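Local structure of glutathione S-transferase (Bombyx mori, 3AY8) at residues Pro14-Leu19 with Ile163-Ser168; Glu67-Ala72 with Tyr101-Ser106; Lys149-Asp154 with Ile158-Ile163. The protein probably catalyses the conjugation of glutathione to electrophilic substrates, working as a homodimer of cytosolic glutathione transferase subunits. All coordinates share one frame; numbering follows the deposited sequence.

Interaction 1 (Pro14-Leu19 with Ile163-Ser168); sequences PSRGAL and IYASMS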
ATOM      1  N   PRO A  14     -11.743  -0.415  -1.773  1.00 23.90           N
ATOM      2  CA  PRO A  14     -10.925  -1.633  -1.603  1.00 23.81           C
ATOM      3  C   PRO A  14     -11.769  -2.909  -1.597  1.00 23.55           C
ATOM      4  O   PRO A  14     -11.371  -3.909  -2.181  1.00 23.27           O
ATOM      5  CB  PRO A  14     -10.237  -1.408  -0.248  1.00 24.09           C
ATOM      6  CG  PRO A  14     -10.087   0.101  -0.187  1.00 24.84           C
ATOM      7  CD  PRO A  14     -11.403   0.614  -0.769  1.00 24.11           C
ATOM      8  N   SER A  15     -12.935  -2.873  -0.959  1.00 23.85           N
ATOM      9  CA  SER A  15     -13.841  -4.026  -0.994  1.00 24.13           C
ATOM     10  C   SER A  15     -14.273  -4.314  -2.430  1.00 23.74           C
ATOM     11  O   SER A  15     -14.261  -5.465  -2.861  1.00 23.90           O
ATOM     12  CB  SER A  15     -15.047  -3.818  -0.062  1.00 24.76           C
ATOM     13  OG  SER A  15     -15.615  -5.062   0.303  1.00 24.36           O
ATOM     14  N   ARG A  16     -14.589  -3.263  -3.189  1.00 23.23           N
ATOM     15  CA  ARG A  16     -14.967  -3.428  -4.590  1.00 22.54           C
ATOM     16  C   ARG A  16     -13.819  -3.964  -5.447  1.00 22.14           C
ATOM     17  O   ARG A  16     -14.048  -4.750  -6.363  1.00 21.32           O
ATOM     18  CB  ARG A  16     -15.547  -2.128  -5.166  1.00 22.60           C
ATOM     19  CG  ARG A  16     -17.052  -1.959  -4.877  1.00 23.28           C
ATOM     20  CD  ARG A  16     -17.621  -0.677  -5.496  1.00 23.60           C
ATOM     21  NE  ARG A  16     -17.350   0.516  -4.681  1.00 24.86           N
ATOM     22  CZ  ARG A  16     -16.411   1.422  -4.963  1.00 24.97           C
ATOM     23  NH1 ARG A  16     -16.224   2.467  -4.163  1.00 26.29           N
ATOM     24  NH2 ARG A  16     -15.667   1.294  -6.055  1.00 24.72           N
ATOM     25  N   GLY A  17     -12.587  -3.564  -5.119  1.00 21.73           N
ATOM     26  CA  GLY A  17     -11.397  -4.043  -5.835  1.00 21.70           C
ATOM     27  C   GLY A  17     -11.158  -5.534  -5.659  1.00 21.88           C
ATOM     28  O   GLY A  17     -10.747  -6.227  -6.597  1.00 21.89           O
ATOM     29  N   ALA A  18     -11.404  -6.026  -4.453  1.00 22.01           N
ATOM     30  CA  ALA A  18     -11.309  -7.466  -4.177  1.00 22.17           C
ATOM     31  C   ALA A  18     -12.368  -8.253  -4.959  1.00 22.44           C
ATOM     32  O   ALA A  18     -12.058  -9.302  -5.546  1.00 22.74           O
ATOM     33  CB  ALA A  18     -11.436  -7.730  -2.675  1.00 22.21           C
ATOM     34  N   LEU A  19     -13.608  -7.755  -4.985  1.00 22.13           N
ATOM     35  CA  LEU A  19     -14.680  -8.442  -5.734  1.00 22.84           C
ATOM     36  C   LEU A  19     -14.425  -8.408  -7.239  1.00 22.98           C
ATOM     37  O   LEU A  19     -14.581  -9.424  -7.937  1.00 23.66           O
ATOM     38  CB  LEU A  19     -16.069  -7.885  -5.373  1.00 22.11           C
ATOM     39  CG  LEU A  19     -17.282  -8.534  -6.068  1.00 23.51           C
ATOM     40  CD1 LEU A  19     -17.361 -10.042  -5.863  1.00 22.35           C
ATOM     41  CD2 LEU A  19     -18.600  -7.867  -5.644  1.00 23.76           C
ATOM     42  N   ILE A 163      -7.133  -0.450  -9.181  1.00 23.10           N
ATOM     43  CA  ILE A 163      -7.051   0.967  -9.528  1.00 22.64           C
ATOM     44  C   ILE A 163      -8.390   1.474 -10.102  1.00 22.52           C
ATOM     45  O   ILE A 163      -8.798   2.591  -9.827  1.00 21.95           O
ATOM     46  CB  ILE A 163      -5.828   1.253 -10.449  1.00 22.67           C
ATOM     47  CG1 ILE A 163      -4.528   0.940  -9.676  1.00 22.73           C
ATOM     48  CG2 ILE A 163      -5.809   2.701 -10.908  1.00 21.24           C
ATOM     49  CD1 ILE A 163      -3.215   1.110 -10.494  1.00 21.76           C
ATOM     50  N   TYR A 164      -9.097   0.622 -10.842  1.00 22.72           N
ATOM     51  CA  TYR A 164     -10.455   0.946 -11.277  1.00 23.03           C
ATOM     52  C   TYR A 164     -11.411   1.152 -10.081  1.00 22.85           C
ATOM     53  O   TYR A 164     -12.193   2.113 -10.059  1.00 22.59           O
ATOM     54  CB  TYR A 164     -10.968  -0.100 -12.279  1.00 23.32           C
ATOM     55  CG  TYR A 164     -12.424   0.030 -12.671  1.00 25.21           C
ATOM     56  CD1 TYR A 164     -12.974   1.277 -13.009  1.00 24.43           C
ATOM     57  CD2 TYR A 164     -13.247  -1.104 -12.740  1.00 25.85           C
ATOM     58  CE1 TYR A 164     -14.308   1.402 -13.366  1.00 26.40           C
ATOM     59  CE2 TYR A 164     -14.586  -0.997 -13.117  1.00 26.89           C
ATOM     60  CZ  TYR A 164     -15.111   0.269 -13.419  1.00 27.79           C
ATOM     61  OH  TYR A 164     -16.423   0.400 -13.800  1.00 29.04           O
ATOM     62  N   ALA A 165     -11.331   0.282  -9.075  1.00 22.62           N
ATOM     63  CA  ALA A 165     -12.163   0.439  -7.876  1.00 22.61           C
ATOM     64  C   ALA A 165     -11.896   1.780  -7.190  1.00 22.73           C
ATOM     65  O   ALA A 165     -12.831   2.476  -6.756  1.00 22.40           O
ATOM     66  CB  ALA A 165     -11.946  -0.729  -6.899  1.00 22.25           C
ATOM     67  N   SER A 166     -10.617   2.149  -7.112  1.00 22.49           N
ATOM     68  CA  SER A 166     -10.228   3.436  -6.540  1.00 22.47           C
ATOM     69  C   SER A 166     -10.735   4.620  -7.385  1.00 22.62           C
ATOM     70  O   SER A 166     -11.435   5.510  -6.870  1.00 21.70           O
ATOM     71  CB  SER A 166      -8.706   3.502  -6.392  1.00 22.58           C
ATOM     72  OG  SER A 166      -8.248   2.613  -5.380  1.00 22.46           O
ATOM     73  N   MET A 167     -10.379   4.619  -8.671  1.00 22.40           N
ATOM     74  CA  MET A 167     -10.737   5.709  -9.595  1.00 23.40           C
ATOM     75  C   MET A 167     -12.249   5.903  -9.738  1.00 22.85           C
ATOM     76  O   MET A 167     -12.730   7.027  -9.779  1.00 23.37           O
ATOM     77  CB  MET A 167     -10.122   5.474 -10.988  1.00 23.02           C
ATOM     78  CG  MET A 167      -8.651   5.800 -11.081  1.00 25.50           C
ATOM     79  SD  MET A 167      -8.250   7.463 -10.506  1.00 26.28           S
ATOM     80  CE  MET A 167      -9.315   8.527 -11.509  1.00 23.56           C
ATOM     81  N   SER A 168     -12.996   4.809  -9.807  1.00 23.22           N
ATOM     82  CA  SER A 168     -14.462   4.907  -9.897  1.00 23.32           C
ATOM     83  C   SER A 168     -15.057   5.590  -8.658  1.00 23.87           C
ATOM     84  O   SER A 168     -16.063   6.303  -8.758  1.00 24.47           O
ATOM     85  CB  SER A 168     -15.093   3.531 -10.156  1.00 23.53           C
ATOM     86  OG  SER A 168     -14.843   2.628  -9.092  1.00 21.30           O
TER

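Interaction 2 (Glu67-Ala72 with Tyr101-Ser106); sequences ESRAIA and YFDSAS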
ATOM      1  N   GLU A  67      -7.202  -7.355   3.554  1.00 27.22           N
ATOM      2  CA  GLU A  67      -6.417  -6.524   2.648  0.60 25.86           C
ATOM      3  C   GLU A  67      -6.747  -6.872   1.201  1.00 24.96           C
ATOM      4  O   GLU A  67      -6.358  -7.931   0.691  1.00 24.38           O
ATOM      5  CB  GLU A  67      -4.912  -6.623   2.927  0.60 26.07           C
ATOM      6  CG  GLU A  67      -4.233  -5.276   2.992  0.60 25.47           C
ATOM      7  CD  GLU A  67      -4.449  -4.452   1.736  0.60 25.15           C
ATOM      8  OE1 GLU A  67      -4.686  -3.233   1.856  0.60 26.75           O
ATOM      9  OE2 GLU A  67      -4.374  -5.016   0.624  0.60 23.00           O
ATOM     10  N   SER A  68      -7.479  -5.959   0.566  1.00 24.01           N
ATOM     11  CA  SER A  68      -8.020  -6.180  -0.770  0.60 23.50           C
ATOM     12  C   SER A  68      -6.982  -6.646  -1.789  1.00 23.16           C
ATOM     13  O   SER A  68      -7.254  -7.540  -2.568  1.00 23.63           O
ATOM     14  CB  SER A  68      -8.731  -4.922  -1.278  0.60 23.73           C
ATOM     15  OG  SER A  68      -7.803  -3.886  -1.536  0.60 23.72           O
ATOM     16  N   ARG A  69      -5.791  -6.055  -1.788  1.00 22.83           N
ATOM     17  CA  ARG A  69      -4.806  -6.419  -2.817  1.00 23.05           C
ATOM     18  C   ARG A  69      -4.101  -7.758  -2.548  1.00 23.13           C
ATOM     19  O   ARG A  69      -3.742  -8.455  -3.490  1.00 23.48           O
ATOM     20  CB  ARG A  69      -3.812  -5.281  -3.060  1.00 23.39           C
ATOM     21  CG  ARG A  69      -4.506  -3.978  -3.514  1.00 24.63           C
ATOM     22  CD  ARG A  69      -3.855  -2.781  -2.905  1.00 28.14           C
ATOM     23  NE  ARG A  69      -4.692  -1.575  -2.942  1.00 27.94           N
ATOM     24  CZ  ARG A  69      -5.328  -1.045  -1.899  1.00 26.52           C
ATOM     25  NH1 ARG A  69      -5.261  -1.598  -0.706  1.00 27.53           N
ATOM     26  NH2 ARG A  69      -6.039   0.062  -2.054  1.00 27.01           N
ATOM     27  N   ALA A  70      -3.911  -8.100  -1.276  1.00 22.91           N
ATOM     28  CA  ALA A  70      -3.485  -9.452  -0.884  1.00 23.56           C
ATOM     29  C   ALA A  70      -4.501 -10.514  -1.338  1.00 23.94           C
ATOM     30  O   ALA A  70      -4.123 -11.563  -1.871  1.00 24.33           O
ATOM     31  CB  ALA A  70      -3.285  -9.525   0.606  1.00 22.84           C
ATOM     32  N   ILE A  71      -5.785 -10.222  -1.125  1.00 23.82           N
ATOM     33  CA  ILE A  71      -6.878 -11.074  -1.608  1.00 24.01           C
ATOM     34  C   ILE A  71      -6.803 -11.266  -3.124  1.00 24.28           C
ATOM     35  O   ILE A  71      -6.825 -12.400  -3.611  1.00 24.39           O
ATOM     36  CB  ILE A  71      -8.260 -10.499  -1.180  1.00 23.53           C
ATOM     37  CG1 ILE A  71      -8.429 -10.641   0.331  1.00 23.63           C
ATOM     38  CG2 ILE A  71      -9.413 -11.179  -1.940  1.00 24.31           C
ATOM     39  CD1 ILE A  71      -9.418  -9.631   0.948  1.00 23.90           C
ATOM     40  N   ALA A  72      -6.684 -10.158  -3.861  1.00 24.19           N
ATOM     41  CA  ALA A  72      -6.590 -10.213  -5.317  1.00 24.63           C
ATOM     42  C   ALA A  72      -5.445 -11.118  -5.819  1.00 25.01           C
ATOM     43  O   ALA A  72      -5.644 -11.935  -6.730  1.00 24.75           O
ATOM     44  CB  ALA A  72      -6.456  -8.804  -5.903  1.00 24.07           C
ATOM     45  N   TYR A 101       0.833  -1.489  -5.139  1.00 22.79           N
ATOM     46  CA  TYR A 101       1.342  -0.661  -4.046  1.00 23.07           C
ATOM     47  C   TYR A 101       1.111   0.816  -4.307  1.00 23.39           C
ATOM     48  O   TYR A 101       0.815   1.555  -3.385  1.00 23.79           O
ATOM     49  CB  TYR A 101       2.823  -0.954  -3.717  1.00 22.95           C
ATOM     50  CG  TYR A 101       2.974  -2.276  -2.992  1.00 23.26           C
ATOM     51  CD1 TYR A 101       2.540  -2.433  -1.670  1.00 21.31           C
ATOM     52  CD2 TYR A 101       3.512  -3.380  -3.643  1.00 22.96           C
ATOM     53  CE1 TYR A 101       2.661  -3.667  -1.019  1.00 22.77           C
ATOM     54  CE2 TYR A 101       3.625  -4.600  -3.005  1.00 21.60           C
ATOM     55  CZ  TYR A 101       3.200  -4.741  -1.702  1.00 23.24           C
ATOM     56  OH  TYR A 101       3.330  -5.974  -1.098  1.00 25.38           O
ATOM     57  N   PHE A 102       1.199   1.232  -5.570  1.00 24.43           N
ATOM     58  CA  PHE A 102       0.787   2.592  -5.955  1.00 25.10           C
ATOM     59  C   PHE A 102      -0.684   2.856  -5.594  1.00 24.92           C
ATOM     60  O   PHE A 102      -1.005   3.904  -5.043  1.00 25.88           O
ATOM     61  CB  PHE A 102       1.079   2.822  -7.443  1.00 25.08           C
ATOM     62  CG  PHE A 102       0.452   4.064  -8.014  1.00 27.46           C
ATOM     63  CD1 PHE A 102       1.120   5.291  -7.958  1.00 27.35           C
ATOM     64  CD2 PHE A 102      -0.800   4.008  -8.619  1.00 27.51           C
ATOM     65  CE1 PHE A 102       0.534   6.436  -8.494  1.00 29.35           C
ATOM     66  CE2 PHE A 102      -1.392   5.164  -9.173  1.00 29.23           C
ATOM     67  CZ  PHE A 102      -0.723   6.364  -9.115  1.00 27.74           C
ATOM     68  N   ASP A 103      -1.576   1.902  -5.887  1.00 24.45           N
ATOM     69  CA  ASP A 103      -2.978   2.025  -5.493  1.00 23.88           C
ATOM     70  C   ASP A 103      -3.109   2.204  -3.963  1.00 23.73           C
ATOM     71  O   ASP A 103      -3.831   3.082  -3.489  1.00 23.44           O
ATOM     72  CB  ASP A 103      -3.793   0.795  -5.938  1.00 23.86           C
ATOM     73  CG  ASP A 103      -5.273   0.944  -5.644  1.00 24.62           C
ATOM     74  OD1 ASP A 103      -5.894   1.893  -6.172  1.00 24.41           O
ATOM     75  OD2 ASP A 103      -5.822   0.128  -4.878  1.00 26.29           O
ATOM     76  N   SER A 104      -2.394   1.368  -3.210  1.00 23.20           N
ATOM     77  CA  SER A 104      -2.541   1.300  -1.759  1.00 23.48           C
ATOM     78  C   SER A 104      -1.858   2.442  -1.019  1.00 23.20           C
ATOM     79  O   SER A 104      -2.366   2.891   0.006  1.00 24.09           O
ATOM     80  CB  SER A 104      -1.995  -0.036  -1.232  1.00 23.30           C
ATOM     81  OG  SER A 104      -0.578  -0.047  -1.255  1.00 24.20           O
ATOM     82  N   ALA A 105      -0.708   2.894  -1.527  1.00 23.22           N
ATOM     83  CA  ALA A 105       0.112   3.901  -0.834  1.00 23.88           C
ATOM     84  C   ALA A 105      -0.099   5.339  -1.306  1.00 24.22           C
ATOM     85  O   ALA A 105       0.244   6.280  -0.582  1.00 24.44           O
ATOM     86  CB  ALA A 105       1.606   3.542  -0.939  1.00 23.25           C
ATOM     87  N   SER A 106      -0.609   5.516  -2.528  1.00 23.63           N
ATOM     88  CA  SER A 106      -0.751   6.870  -3.099  1.00 24.23           C
ATOM     89  C   SER A 106      -2.186   7.175  -3.507  1.00 23.89           C
ATOM     90  O   SER A 106      -2.770   8.155  -3.054  1.00 24.53           O
ATOM     91  CB  SER A 106       0.163   7.055  -4.331  1.00 23.89           C
ATOM     92  OG  SER A 106       1.516   6.941  -3.963  1.00 25.66           O
TER

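Interaction 3 (Lys149-Asp154 with Ile158-Ile163); sequences KWVAAD and IADTSI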
ATOM      1  N   LYS A 149      -1.849   0.118 -22.841  1.00 32.87           N
ATOM      2  CA  LYS A 149      -3.308   0.261 -22.865  1.00 32.15           C
ATOM      3  C   LYS A 149      -3.943   0.191 -21.466  1.00 30.61           C
ATOM      4  O   LYS A 149      -4.834   0.976 -21.146  1.00 29.55           O
ATOM      5  CB  LYS A 149      -3.940  -0.795 -23.777  1.00 32.30           C
ATOM      6  CG  LYS A 149      -5.432  -0.564 -24.017  1.00 34.56           C
ATOM      7  CD  LYS A 149      -6.045  -1.661 -24.871  1.00 36.64           C
ATOM      8  CE  LYS A 149      -7.513  -1.363 -25.164  1.00 38.83           C
ATOM      9  NZ  LYS A 149      -8.217  -2.552 -25.745  1.00 40.14           N
ATOM     10  N   TRP A 150      -3.478  -0.765 -20.665  1.00 29.73           N
ATOM     11  CA  TRP A 150      -3.931  -0.965 -19.285  1.00 29.76           C
ATOM     12  C   TRP A 150      -2.810  -0.528 -18.323  1.00 29.50           C
ATOM     13  O   TRP A 150      -1.731  -0.163 -18.784  1.00 29.03           O
ATOM     14  CB  TRP A 150      -4.340  -2.431 -19.071  1.00 29.43           C
ATOM     15  CG  TRP A 150      -5.454  -2.878 -20.002  1.00 29.15           C
ATOM     16  CD1 TRP A 150      -5.311  -3.441 -21.242  1.00 28.92           C
ATOM     17  CD2 TRP A 150      -6.870  -2.776 -19.770  1.00 28.92           C
ATOM     18  NE1 TRP A 150      -6.552  -3.707 -21.792  1.00 28.52           N
ATOM     19  CE2 TRP A 150      -7.522  -3.300 -20.915  1.00 29.66           C
ATOM     20  CE3 TRP A 150      -7.651  -2.276 -18.714  1.00 29.04           C
ATOM     21  CZ2 TRP A 150      -8.922  -3.365 -21.023  1.00 29.61           C
ATOM     22  CZ3 TRP A 150      -9.040  -2.333 -18.821  1.00 29.10           C
ATOM     23  CH2 TRP A 150      -9.660  -2.875 -19.971  1.00 29.89           C
ATOM     24  N   VAL A 151      -3.059  -0.536 -17.008  1.00 29.60           N
ATOM     25  CA  VAL A 151      -2.110   0.097 -16.063  1.00 29.90           C
ATOM     26  C   VAL A 151      -0.735  -0.572 -15.994  1.00 30.16           C
ATOM     27  O   VAL A 151       0.266   0.097 -15.738  1.00 30.06           O
ATOM     28  CB  VAL A 151      -2.654   0.257 -14.595  1.00 30.03           C
ATOM     29  CG1 VAL A 151      -3.871   1.165 -14.521  1.00 29.76           C
ATOM     30  CG2 VAL A 151      -2.915  -1.087 -13.945  1.00 28.66           C
ATOM     31  N   ALA A 152      -0.682  -1.882 -16.210  1.00 30.54           N
ATOM     32  CA  ALA A 152       0.554  -2.621 -15.949  1.00 31.60           C
ATOM     33  C   ALA A 152       1.035  -3.451 -17.127  1.00 32.59           C
ATOM     34  O   ALA A 152       2.046  -4.152 -17.014  1.00 33.21           O
ATOM     35  CB  ALA A 152       0.396  -3.511 -14.698  1.00 31.49           C
ATOM     36  N   ALA A 153       0.308  -3.379 -18.241  1.00 33.12           N
ATOM     37  CA  ALA A 153       0.575  -4.208 -19.416  1.00 34.12           C
ATOM     38  C   ALA A 153      -0.368  -3.791 -20.528  1.00 34.53           C
ATOM     39  O   ALA A 153      -1.243  -2.936 -20.330  1.00 34.14           O
ATOM     40  CB  ALA A 153       0.382  -5.698 -19.093  1.00 33.52           C
ATOM     41  N   ASP A 154      -0.210  -4.406 -21.696  1.00 35.32           N
ATOM     42  CA  ASP A 154      -1.161  -4.163 -22.773  1.00 35.87           C
ATOM     43  C   ASP A 154      -2.390  -5.078 -22.680  1.00 35.46           C
ATOM     44  O   ASP A 154      -3.257  -5.042 -23.549  1.00 36.08           O
ATOM     45  CB  ASP A 154      -0.475  -4.240 -24.138  1.00 36.87           C
ATOM     46  CG  ASP A 154       0.257  -2.956 -24.491  1.00 38.54           C
ATOM     47  OD1 ASP A 154      -0.332  -1.856 -24.377  1.00 39.84           O
ATOM     48  OD2 ASP A 154       1.433  -3.046 -24.895  1.00 43.24           O
ATOM     49  N   ILE A 158      -4.949  -7.703 -12.370  1.00 24.39           N
ATOM     50  CA  ILE A 158      -5.531  -7.297 -11.094  1.00 23.97           C
ATOM     51  C   ILE A 158      -5.115  -5.883 -10.661  1.00 23.50           C
ATOM     52  O   ILE A 158      -5.765  -5.296  -9.803  1.00 23.39           O
ATOM     53  CB  ILE A 158      -5.279  -8.312  -9.933  1.00 24.15           C
ATOM     54  CG1 ILE A 158      -3.790  -8.452  -9.611  1.00 23.81           C
ATOM     55  CG2 ILE A 158      -5.930  -9.675 -10.231  1.00 24.53           C
ATOM     56  CD1 ILE A 158      -3.539  -9.282  -8.339  1.00 21.44           C
ATOM     57  N   ALA A 159      -4.036  -5.344 -11.227  1.00 23.10           N
ATOM     58  CA  ALA A 159      -3.701  -3.927 -10.967  1.00 23.62           C
ATOM     59  C   ALA A 159      -4.815  -3.008 -11.521  1.00 23.73           C
ATOM     60  O   ALA A 159      -5.177  -2.006 -10.903  1.00 23.78           O
ATOM     61  CB  ALA A 159      -2.351  -3.574 -11.559  1.00 23.16           C
ATOM     62  N   ASP A 160      -5.396  -3.381 -12.656  1.00 24.07           N
ATOM     63  CA  ASP A 160      -6.526  -2.609 -13.209  1.00 24.49           C
ATOM     64  C   ASP A 160      -7.792  -2.716 -12.381  1.00 24.23           C
ATOM     65  O   ASP A 160      -8.479  -1.725 -12.208  1.00 24.53           O
ATOM     66  CB  ASP A 160      -6.826  -2.996 -14.657  1.00 24.65           C
ATOM     67  CG  ASP A 160      -5.636  -2.785 -15.564  1.00 26.11           C
ATOM     68  OD1 ASP A 160      -5.398  -1.620 -15.971  1.00 27.48           O
ATOM     69  OD2 ASP A 160      -4.955  -3.783 -15.868  1.00 25.32           O
ATOM     70  N   THR A 161      -8.112  -3.906 -11.875  1.00 24.54           N
ATOM     71  CA  THR A 161      -9.309  -4.040 -11.041  1.00 24.62           C
ATOM     72  C   THR A 161      -9.218  -3.186  -9.763  1.00 24.51           C
ATOM     73  O   THR A 161     -10.177  -2.510  -9.407  1.00 24.38           O
ATOM     74  CB  THR A 161      -9.670  -5.509 -10.750  1.00 24.72           C
ATOM     75  OG1 THR A 161      -8.507  -6.220 -10.337  1.00 24.81           O
ATOM     76  CG2 THR A 161     -10.233  -6.176 -12.030  1.00 24.48           C
ATOM     77  N   SER A 162      -8.055  -3.184  -9.105  1.00 23.99           N
ATOM     78  CA  SER A 162      -7.869  -2.383  -7.890  1.00 23.70           C
ATOM     79  C   SER A 162      -7.898  -0.877  -8.176  1.00 23.64           C
ATOM     80  O   SER A 162      -8.585  -0.113  -7.491  1.00 23.60           O
ATOM     81  CB  SER A 162      -6.550  -2.763  -7.199  1.00 23.58           C
ATOM     82  OG  SER A 162      -6.668  -4.042  -6.576  1.00 24.22           O
ATOM     83  N   ILE A 163      -7.133  -0.450  -9.181  1.00 23.10           N
ATOM     84  CA  ILE A 163      -7.051   0.967  -9.528  1.00 22.64           C
ATOM     85  C   ILE A 163      -8.390   1.474 -10.102  1.00 22.52           C
ATOM     86  O   ILE A 163      -8.798   2.591  -9.827  1.00 21.95           O
ATOM     87  CB  ILE A 163      -5.828   1.253 -10.449  1.00 22.67           C
ATOM     88  CG1 ILE A 163      -4.528   0.940  -9.676  1.00 22.73           C
ATOM     89  CG2 ILE A 163      -5.809   2.701 -10.908  1.00 21.24           C
ATOM     90  CD1 ILE A 163      -3.215   1.110 -10.494  1.00 21.76           C
TER
HETATM   91  O   HOH W   1      -2.518  -4.202 -16.589  1.00 24.72           O

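Interaction 1 (Pro14-Leu19 with Ile163-Ser168)
The side chain of R16 leaves its helix extended and then bends at chi3 (-81°), a kink that turns the guanidinium group toward A165 of the helix 158-173, with NH2 nearest. NH2 donates to A165 O at 3.2 Å, with an N-H...O angle of 150°; the nitrogen lies somewhat off the carbonyl plane, and the oxygen somewhat off the guanidinium plane, near its edge. S168 OG lies 3.4 Å from the same NH2, oblique to the guanidinium group. Arginine suits this buried place because its nitrogens can be shared out among several backbone and side-chain acceptors: NE binds P10 O, its strongest partner, NH1 reaches V11 O and S169 OG, and NH2 also meets N199 OD1. These bonds fix the rotation of the flat group.

Beside the arginine the small residues do the packing. A165, whose O accepts from R16, presses its methyl group on the bare backbone of the next residue, G17, with A165 CB 3.4 Å from G17 N and 3.5 Å from G17 CA. Glycine and alanine let the two helix axes come within 7.9 Å of each other, at 143° between their directions. The contact is thus part of the domain interface of the GST fold, where the first helix of the thioredoxin-like domain packs against a central helix of the all-helical C-terminal domain.

Interaction 2 (Glu67-Ala72 with Tyr101-Ser106)
The guanidinium group of R69 lies over S104 CB, which stands 3.4 Å from one face and is offset toward the rim; in one of its two modelled conformers S68 OG lies over the opposite face. At the edge, in plane, are D103 CG and, in the E67 conformer considered, E67 CD; the D103 carboxylate itself is turned 49° away. This E67-R69-D103 salt-bridge network joins the thioredoxin-like domain to the helical domain, and its residue types match the electron-sharing network described near the glutathione site of Delta-class relatives.

E67 is the N-cap of the helix 68-79: in that conformer its OE2 accepts from R69 N at 3.0 Å while OE1 forms a salt bridge with R69 NH1 at 3.1 Å. A glutamate is long enough to do both. D103 receives the other side of the arginine, its CG anti to the backbone N (chi1 -175°), and its OD1 binds S166 OG. The small S104 leaves room for the flat group above its CB, and its OG meets S104 OG of the second subunit, so the network lies beside the dimer interface. R69 grips D103 side-on through one oxygen: NE reaches OD2 from the anti side at 2.8 Å, and NH2 reaches the same OD2 from above the carboxylate plane, also at 2.8 Å.

Interaction 3 (Lys149-Asp154 with Ile158-Ile163)
The start of the helix 158-173 carries the sequence T157-I158-A159-D160, in keeping with the Ser/Thr-X-X-Asp N-capping box that cytosolic GSTs have at this helix, and here its aspartate also holds the preceding loop 149-154. As in a capping box, D160 OD2 accepts from T157 N, while T157 OG1 accepts from A159 N. The chi1 of -59° puts the D160 carboxylate beside its own backbone N, turned back toward the helix start and the loop. OD1 then accepts from V151 N at 2.8 Å on its syn lone pair, the bond being nearly straight at 175°. OD1 also receives W186 NE1, and a water bridges the other oxygen to the loop, donating to D160 OD2 at 2.6 Å and accepting from A152 N at 3.0 Å. Aspartate is apt here, being short and having two acceptor oxygens: OD1 serves V151 N and W186 NE1, OD2 serves T157 N and the water.

The W150 ring meets the carboxylate with its edge, CE3 lying 3.6 Å from D160 OD1, and the two planes stand 79° apart. Next to the carboxylate V151 spreads its two branches over the helix: CG2 packs tightly on A159 CB at 3.5 Å, and CG1 meets I163 CD1 tip to tip. A branched valine fills both places, and the small A159 lets the loop come close. The loop's own turn is pinned by the W150 N to A153 O bond and by D154, whose OD1 accepts from K149 N at 2.9 Å, nearly along its C-O axis.

From the N terminus the chain enters the helix 13-25, whose residues 14-19 open interaction 1; that long loop closes only at 163-168, in the helical domain. Nested inside it, interaction 2 ties the helix 68-79 of the thioredoxin-like domain to the helix 90-120. Interaction 3 follows in series, also nested within interaction 1, a short closure that fastens the loop 149-154 to the beginning of the helix 158-173. That helix serves interactions 1 and 3, with I163 common to both segments, and also touches interaction 2, where S162 packs on R69. Two contacts therefore join the domains, and the third is internal to the helical domain.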